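Side-chain contacts in NreA protein (Staphylococcus carnosus subsp. carnosus TM300, PDB 4IUH), which binds nitrate as a cytosolic GAF-domain receptor of the staphylococcal nitrate regulation system, here with iodide bound: residues 117-122 with 145-150; 93-98 with 102-107. One frame throughout, in Å; residues are numbered along the deposited sequence.

Contact 1. Residues 117-122 with 145-150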
ATOM      1  N   ALA A 117     -10.377  -3.362   5.539  1.00 15.19           N
ATOM      2  CA  ALA A 117      -9.219  -3.713   6.360  1.00 14.42           C
ATOM      3  C   ALA A 117      -7.966  -3.608   5.493  1.00 12.93           C
ATOM      4  O   ALA A 117      -8.032  -3.884   4.298  1.00 13.02           O
ATOM      5  CB  ALA A 117      -9.365  -5.132   6.914  1.00 16.03           C
ATOM      6  N   MET A 118      -6.833  -3.222   6.081  1.00 16.45           N
ATOM      7  CA  MET A 118      -5.605  -3.079   5.297  1.00 15.38           C
ATOM      8  C   MET A 118      -4.295  -3.134   6.087  1.00 15.13           C
ATOM      9  O   MET A 118      -4.244  -2.850   7.284  1.00 15.53           O
ATOM     10  CB  MET A 118      -5.642  -1.786   4.473  1.00 14.55           C
ATOM     11  CG  MET A 118      -5.401  -0.543   5.301  1.00 14.05           C
ATOM     12  SD  MET A 118      -6.065   0.944   4.539  1.00 13.94           S
ATOM     13  CE  MET A 118      -5.648   2.175   5.782  1.00 13.83           C
ATOM     14  N   VAL A 119      -3.239  -3.521   5.381  1.00 13.51           N
ATOM     15  CA  VAL A 119      -1.869  -3.426   5.863  1.00 13.59           C
ATOM     16  C   VAL A 119      -1.062  -2.669   4.815  1.00 12.88           C
ATOM     17  O   VAL A 119      -1.091  -3.003   3.630  1.00 12.74           O
ATOM     18  CB  VAL A 119      -1.215  -4.814   6.055  1.00 14.84           C
ATOM     19  CG1 VAL A 119       0.216  -4.660   6.559  1.00 15.68           C
ATOM     20  CG2 VAL A 119      -2.021  -5.668   7.013  1.00 16.08           C
ATOM     21  N   ALA A 120      -0.354  -1.638   5.250  1.00 11.31           N
ATOM     22  CA  ALA A 120       0.488  -0.859   4.359  1.00 10.95           C
ATOM     23  C   ALA A 120       1.923  -1.042   4.812  1.00 11.79           C
ATOM     24  O   ALA A 120       2.241  -0.799   5.969  1.00 12.73           O
ATOM     25  CB  ALA A 120       0.089   0.611   4.404  1.00 10.40           C
ATOM     26  N   ILE A 121       2.791  -1.476   3.906  1.00 10.28           N
ATOM     27  CA  ILE A 121       4.165  -1.795   4.280  1.00 11.56           C
ATOM     28  C   ILE A 121       5.193  -0.961   3.525  1.00 11.96           C
ATOM     29  O   ILE A 121       5.177  -0.914   2.297  1.00 11.80           O
ATOM     30  CB  ILE A 121       4.462  -3.288   4.075  1.00 12.67           C
ATOM     31  CG1 ILE A 121       3.527  -4.130   4.945  1.00 12.79           C
ATOM     32  CG2 ILE A 121       5.900  -3.601   4.417  1.00 14.43           C
ATOM     33  CD1 ILE A 121       3.493  -5.584   4.547  1.00 13.95           C
ATOM     34  N   PRO A 122       6.101  -0.309   4.265  1.00 12.89           N
ATOM     35  CA  PRO A 122       7.175   0.483   3.657  1.00 13.81           C
ATOM     36  C   PRO A 122       8.073  -0.370   2.787  1.00 15.06           C
ATOM     37  O   PRO A 122       8.510  -1.439   3.218  1.00 16.16           O
ATOM     38  CB  PRO A 122       7.953   1.017   4.865  1.00 15.19           C
ATOM     39  CG  PRO A 122       7.608   0.086   5.985  1.00 15.47           C
ATOM     40  CD  PRO A 122       6.188  -0.319   5.734  1.00 13.62           C
ATOM     41  N   GLU A 145      -4.328 -14.043   9.270  1.00 46.61           N
ATOM     42  CA  GLU A 145      -3.494 -14.130  10.456  1.00 47.80           C
ATOM     43  C   GLU A 145      -2.012 -14.044  10.113  1.00 47.29           C
ATOM     44  O   GLU A 145      -1.535 -14.711   9.191  1.00 47.85           O
ATOM     45  CB  GLU A 145      -3.780 -15.423  11.215  1.00 51.67           C
ATOM     46  CG  GLU A 145      -2.923 -15.608  12.450  1.00 53.60           C
ATOM     47  CD  GLU A 145      -3.453 -16.691  13.359  1.00 57.60           C
ATOM     48  OE1 GLU A 145      -4.683 -16.735  13.569  1.00 58.27           O
ATOM     49  OE2 GLU A 145      -2.641 -17.501  13.858  1.00 60.31           O
ATOM     50  N   GLY A 146      -1.290 -13.213  10.856  1.00 71.61           N
ATOM     51  CA  GLY A 146       0.142 -13.087  10.680  1.00 71.58           C
ATOM     52  C   GLY A 146       0.523 -12.090   9.606  1.00 68.70           C
ATOM     53  O   GLY A 146       1.700 -11.769   9.443  1.00 68.51           O
ATOM     54  N   SER A 147      -0.474 -11.585   8.882  1.00 56.46           N
ATOM     55  CA  SER A 147      -0.226 -10.624   7.806  1.00 54.10           C
ATOM     56  C   SER A 147       0.301  -9.290   8.334  1.00 52.66           C
ATOM     57  O   SER A 147       0.589  -8.374   7.563  1.00 50.96           O
ATOM     58  CB  SER A 147      -1.482 -10.412   6.947  1.00 52.91           C
ATOM     59  OG  SER A 147      -2.500  -9.736   7.662  1.00 52.14           O
ATOM     60  N   THR A 148       0.432  -9.189   9.652  1.00 42.82           N
ATOM     61  CA  THR A 148       1.021  -8.019  10.275  1.00 42.21           C
ATOM     62  C   THR A 148       2.542  -8.156  10.334  1.00 43.69           C
ATOM     63  O   THR A 148       3.267  -7.171  10.289  1.00 43.58           O
ATOM     64  CB  THR A 148       0.467  -7.823  11.696  1.00 43.50           C
ATOM     65  OG1 THR A 148       0.985  -8.838  12.565  1.00 46.23           O
ATOM     66  CG2 THR A 148      -1.058  -7.889  11.682  1.00 42.94           C
ATOM     67  N   THR A 149       3.010  -9.396  10.431  1.00 23.58           N
ATOM     68  CA  THR A 149       4.430  -9.706  10.505  1.00 25.38           C
ATOM     69  C   THR A 149       4.933 -10.103   9.100  1.00 24.98           C
ATOM     70  O   THR A 149       6.055 -10.599   8.922  1.00 26.84           O
ATOM     71  CB  THR A 149       4.659 -10.830  11.550  1.00 28.72           C
ATOM     72  OG1 THR A 149       5.920 -10.653  12.210  1.00 30.78           O
ATOM     73  CG2 THR A 149       4.557 -12.228  10.921  1.00 30.25           C
ATOM     74  N   PHE A 150       4.084  -9.854   8.107  1.00 26.76           N
ATOM     75  CA  PHE A 150       4.347 -10.188   6.704  1.00 26.40           C
ATOM     76  C   PHE A 150       5.665  -9.602   6.177  1.00 26.81           C
ATOM     77  O   PHE A 150       5.990  -8.448   6.454  1.00 26.46           O
ATOM     78  CB  PHE A 150       3.168  -9.715   5.841  1.00 24.17           C
ATOM     79  CG  PHE A 150       3.353  -9.955   4.369  1.00 24.10           C
ATOM     80  CD1 PHE A 150       3.022 -11.177   3.807  1.00 25.75           C
ATOM     81  CD2 PHE A 150       3.854  -8.961   3.550  1.00 22.88           C
ATOM     82  CE1 PHE A 150       3.197 -11.406   2.456  1.00 26.17           C
ATOM     83  CE2 PHE A 150       4.035  -9.181   2.201  1.00 23.22           C
ATOM     84  CZ  PHE A 150       3.701 -10.407   1.652  1.00 24.91           C
TER

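Contact 2. Residues 93-98 with 102-107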
ATOM      1  N   GLU A  93      -7.147  -3.152  11.119  1.00 29.52           N
ATOM      2  CA  GLU A  93      -8.028  -4.317  11.134  1.00 31.04           C
ATOM      3  C   GLU A  93      -9.444  -3.947  10.707  1.00 31.45           C
ATOM      4  O   GLU A  93     -10.117  -4.731  10.049  1.00 32.19           O
ATOM      5  CB  GLU A  93      -8.062  -4.954  12.529  1.00 33.23           C
ATOM      6  CG  GLU A  93      -6.696  -5.246  13.135  1.00 33.46           C
ATOM      7  CD  GLU A  93      -6.097  -6.560  12.661  1.00 34.11           C
ATOM      8  OE1 GLU A  93      -6.737  -7.263  11.842  1.00 34.23           O
ATOM      9  OE2 GLU A  93      -4.978  -6.897  13.114  1.00 34.76           O
ATOM     10  N   ASP A  94      -9.886  -2.746  11.087  1.00 18.34           N
ATOM     11  CA  ASP A  94     -11.264  -2.310  10.857  1.00 19.37           C
ATOM     12  C   ASP A  94     -11.289  -0.844  10.439  1.00 18.28           C
ATOM     13  O   ASP A  94     -11.287   0.064  11.279  1.00 18.80           O
ATOM     14  CB  ASP A  94     -12.102  -2.528  12.123  1.00 21.91           C
ATOM     15  CG  ASP A  94     -13.599  -2.324  11.896  1.00 23.65           C
ATOM     16  OD1 ASP A  94     -13.992  -1.645  10.924  1.00 22.89           O
ATOM     17  OD2 ASP A  94     -14.393  -2.839  12.713  1.00 26.16           O
ATOM     18  N   VAL A  95     -11.333  -0.620   9.132  1.00 16.51           N
ATOM     19  CA  VAL A  95     -11.256   0.728   8.592  1.00 15.65           C
ATOM     20  C   VAL A  95     -12.409   1.616   9.069  1.00 17.37           C
ATOM     21  O   VAL A  95     -12.186   2.753   9.489  1.00 17.37           O
ATOM     22  CB  VAL A  95     -11.181   0.715   7.054  1.00 14.72           C
ATOM     23  CG1 VAL A  95     -11.334   2.121   6.503  1.00 14.53           C
ATOM     24  CG2 VAL A  95      -9.864   0.097   6.599  1.00 13.15           C
ATOM     25  N   ASP A  96     -13.627   1.086   9.019  1.00 32.24           N
ATOM     26  CA  ASP A  96     -14.816   1.853   9.382  1.00 34.34           C
ATOM     27  C   ASP A  96     -14.773   2.360  10.818  1.00 35.45           C
ATOM     28  O   ASP A  96     -15.266   3.445  11.114  1.00 36.73           O
ATOM     29  CB  ASP A  96     -16.076   1.012   9.185  1.00 36.70           C
ATOM     30  CG  ASP A  96     -16.273   0.590   7.749  1.00 36.50           C
ATOM     31  OD1 ASP A  96     -15.905   1.376   6.849  1.00 35.46           O
ATOM     32  OD2 ASP A  96     -16.789  -0.529   7.518  1.00 37.89           O
ATOM     33  N   ALA A  97     -14.177   1.569  11.700  1.00 22.37           N
ATOM     34  CA  ALA A  97     -14.170   1.871  13.121  1.00 24.02           C
ATOM     35  C   ALA A  97     -12.885   2.548  13.607  1.00 22.79           C
ATOM     36  O   ALA A  97     -12.908   3.273  14.599  1.00 24.34           O
ATOM     37  CB  ALA A  97     -14.432   0.600  13.920  1.00 25.67           C
ATOM     38  N   GLU A  98     -11.771   2.310  12.916  1.00 22.64           N
ATOM     39  CA  GLU A  98     -10.465   2.784  13.385  1.00 21.82           C
ATOM     40  C   GLU A  98     -10.012   4.108  12.767  1.00 20.75           C
ATOM     41  O   GLU A  98      -9.228   4.834  13.374  1.00 21.09           O
ATOM     42  CB  GLU A  98      -9.379   1.725  13.162  1.00 20.44           C
ATOM     43  CG  GLU A  98      -9.566   0.426  13.935  1.00 21.88           C
ATOM     44  CD  GLU A  98      -8.460  -0.584  13.638  1.00 20.81           C
ATOM     45  OE1 GLU A  98      -7.271  -0.202  13.685  1.00 20.65           O
ATOM     46  OE2 GLU A  98      -8.770  -1.756  13.341  1.00 21.12           O
ATOM     47  N   ASN A 102     -11.660  12.449   8.774  1.00 22.94           N
ATOM     48  CA  ASN A 102     -10.497  13.123   8.206  1.00 22.10           C
ATOM     49  C   ASN A 102      -9.460  12.141   7.645  1.00 19.34           C
ATOM     50  O   ASN A 102      -8.909  12.379   6.571  1.00 18.57           O
ATOM     51  CB  ASN A 102      -9.843  14.072   9.219  1.00 23.59           C
ATOM     52  CG  ASN A 102     -10.677  15.327   9.495  1.00 26.75           C
ATOM     53  OD1 ASN A 102     -11.656  15.617   8.807  1.00 27.85           O
ATOM     54  ND2 ASN A 102     -10.279  16.075  10.510  1.00 28.60           N
ATOM     55  N   ASP A 103      -9.204  11.048   8.371  1.00 20.05           N
ATOM     56  CA  ASP A 103      -8.285  10.002   7.912  1.00 17.80           C
ATOM     57  C   ASP A 103      -8.726   9.440   6.565  1.00 16.90           C
ATOM     58  O   ASP A 103      -7.932   9.384   5.622  1.00 15.82           O
ATOM     59  CB  ASP A 103      -8.193   8.828   8.901  1.00 17.33           C
ATOM     60  CG  ASP A 103      -7.599   9.214  10.255  1.00 18.47           C
ATOM     61  OD1 ASP A 103      -6.752  10.133  10.321  1.00 18.93           O
ATOM     62  OD2 ASP A 103      -7.989   8.570  11.263  1.00 19.25           O
ATOM     63  N   LYS A 104      -9.984   9.010   6.476  1.00 18.09           N
ATOM     64  CA  LYS A 104     -10.503   8.421   5.239  1.00 17.80           C
ATOM     65  C   LYS A 104     -10.406   9.385   4.055  1.00 18.38           C
ATOM     66  O   LYS A 104     -10.003   8.986   2.961  1.00 17.60           O
ATOM     67  CB  LYS A 104     -11.947   7.943   5.410  1.00 19.31           C
ATOM     68  CG  LYS A 104     -12.111   6.743   6.323  1.00 18.99           C
ATOM     69  CD  LYS A 104     -13.575   6.531   6.665  1.00 21.16           C
ATOM     70  CE  LYS A 104     -13.750   5.445   7.719  1.00 21.37           C
ATOM     71  NZ  LYS A 104     -15.056   5.573   8.429  1.00 24.01           N
ATOM     72  N   LEU A 105     -10.772  10.647   4.283  1.00 17.88           N
ATOM     73  CA  LEU A 105     -10.642  11.677   3.258  1.00 18.92           C
ATOM     74  C   LEU A 105      -9.183  11.872   2.856  1.00 17.57           C
ATOM     75  O   LEU A 105      -8.889  12.203   1.715  1.00 17.92           O
ATOM     76  CB  LEU A 105     -11.233  13.008   3.733  1.00 21.37           C
ATOM     77  CG  LEU A 105     -12.756  13.060   3.880  1.00 23.57           C
ATOM     78  CD1 LEU A 105     -13.210  14.393   4.468  1.00 26.25           C
ATOM     79  CD2 LEU A 105     -13.435  12.803   2.545  1.00 24.45           C
ATOM     80  N   GLY A 106      -8.274  11.660   3.798  1.00 16.41           N
ATOM     81  CA  GLY A 106      -6.862  11.792   3.519  1.00 15.47           C
ATOM     82  C   GLY A 106      -6.241  10.569   2.859  1.00 13.67           C
ATOM     83  O   GLY A 106      -5.105  10.639   2.399  1.00 13.18           O
ATOM     84  N   TYR A 107      -6.971   9.454   2.821  1.00 18.20           N
ATOM     85  CA  TYR A 107      -6.486   8.230   2.173  1.00 17.06           C
ATOM     86  C   TYR A 107      -7.421   7.812   1.041  1.00 18.47           C
ATOM     87  O   TYR A 107      -8.160   6.834   1.180  1.00 18.62           O
ATOM     88  CB  TYR A 107      -6.415   7.068   3.168  1.00 15.87           C
ATOM     89  CG  TYR A 107      -5.561   7.287   4.399  1.00 15.50           C
ATOM     90  CD1 TYR A 107      -4.471   8.145   4.385  1.00 15.66           C
ATOM     91  CD2 TYR A 107      -5.846   6.613   5.578  1.00 15.50           C
ATOM     92  CE1 TYR A 107      -3.691   8.332   5.516  1.00 15.82           C
ATOM     93  CE2 TYR A 107      -5.077   6.786   6.712  1.00 15.63           C
ATOM     94  CZ  TYR A 107      -4.002   7.645   6.679  1.00 15.93           C
ATOM     95  OH  TYR A 107      -3.244   7.818   7.817  1.00 16.67           O
TER

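Contact 1. Residues 117-122 with 145-150
Val119 meets Ser147 and Ile121 meets Phe150 where segment 117-122, which lies on strand 115-125, passes the loop 145-150. The nearest CA atoms across the two backbones are Val119 CA and Thr148 CA, 7.0 Å apart. The loop folds into a type I beta turn from Gly146 to Thr149, closed by Thr149 N bonding to Gly146 O at 2.9 Å. Alternate strand residues, Val119 and Ile121, point their side chains at the loop. Both Val119 methyls rest against one oxygen: CG2 lies 3.8 Å from Ser147 O and CG1 is nearly as close. Ser147 OG passes 4.1 Å from Val119 CG2, but its hydrogen bond goes to Pro144 O, just before the turn. The other meeting is apolar. Ile121 CD1 comes to the edge of the Phe150 ring, near the ring plane, 3.5 Å from Phe150 CD2. The two side chains cross at about a right angle. With CG anti to the backbone N (chi1 178°), the Phe150 ring lies alongside the sheet and turns its CD2 edge to Ile121. Arg89 NH1 bonds to the carbonyl oxygens of both Thr148 and Phe150. On the other face of the strand, Met118 and Ala120 pack on helix 78-86. The buried contact thus covers part of one face of the antiparallel sheet of the GAF domain with the loop after its last strand.

Contact 2. Residues 93-98 with 102-107
Lys104 reaches across from helix 101-106 to the short helix 95-98, joining two consecutive helices of the GAF domain that follow strand 90-92. Val95 CA and Lys104 CA are 8.4 Å apart, so the long lysine side chain spans most of the gap. Its chain is extended beyond CG, which brings the last carbon and the amine alongside the backbone of Val95 and Asp96. Lys104 CE lies 3.6 Å from Val95 O. This is the closely packed part of the contact, and Val95 is its buried member. The Val95 side chain also packs on Val110 of helix 108-112, and Lys104 touches Leu111 of the same helix. Leu99, in the connection between the two segments, also lies against Lys104.

The outer side is looser. Lys104 NZ makes a weak hydrogen bond to Asp96 O, 3.4 Å long. The exposed Asp96 carboxylate is farther off, beyond salt-bridge distance, though its opposite charge may still favour the amine's position. Asp103 points toward 93-98, yet its OD2 bonds to Ser100 N in the connection. Glu98 turns its carboxylate away from the second helix and back to its own segment.

The start of helix 95-98 is held from within. Asp94 is the N-cap residue; its side chain swings opposite its own backbone N (chi1 -170°), which lets OD1 accept a weak capping bond from Ala97 N. The Glu98 carboxylate folds back over the same end. Asp94 N donates to Glu98 OE2 at 2.7 Å, bent to 136° at the hydrogen, and meets that oxygen from 47° out of the carboxylate plane.

In the fold
From the N terminus, the chain first passes through helix 25-36, two strands and helix 78-86. Contact 2 comes next. It closes a short connection between helices 95-98 and 101-106, just after edge strand 90-92. The chain then continues through helix 108-112 into strand 115-125, where contact 1 opens. Contact 1 closes a longer excursion that includes strand 128-138. The two contacts follow in series; they neither nest nor cross. Their centres are about 16 Å apart, but their segments touch where Ala117 CB lies 3.2 Å from Glu93 O. Contact 2 ties two short helices to each other beside the edge strand; contact 1 ties the loop after strand 128-138 to strand 115-125.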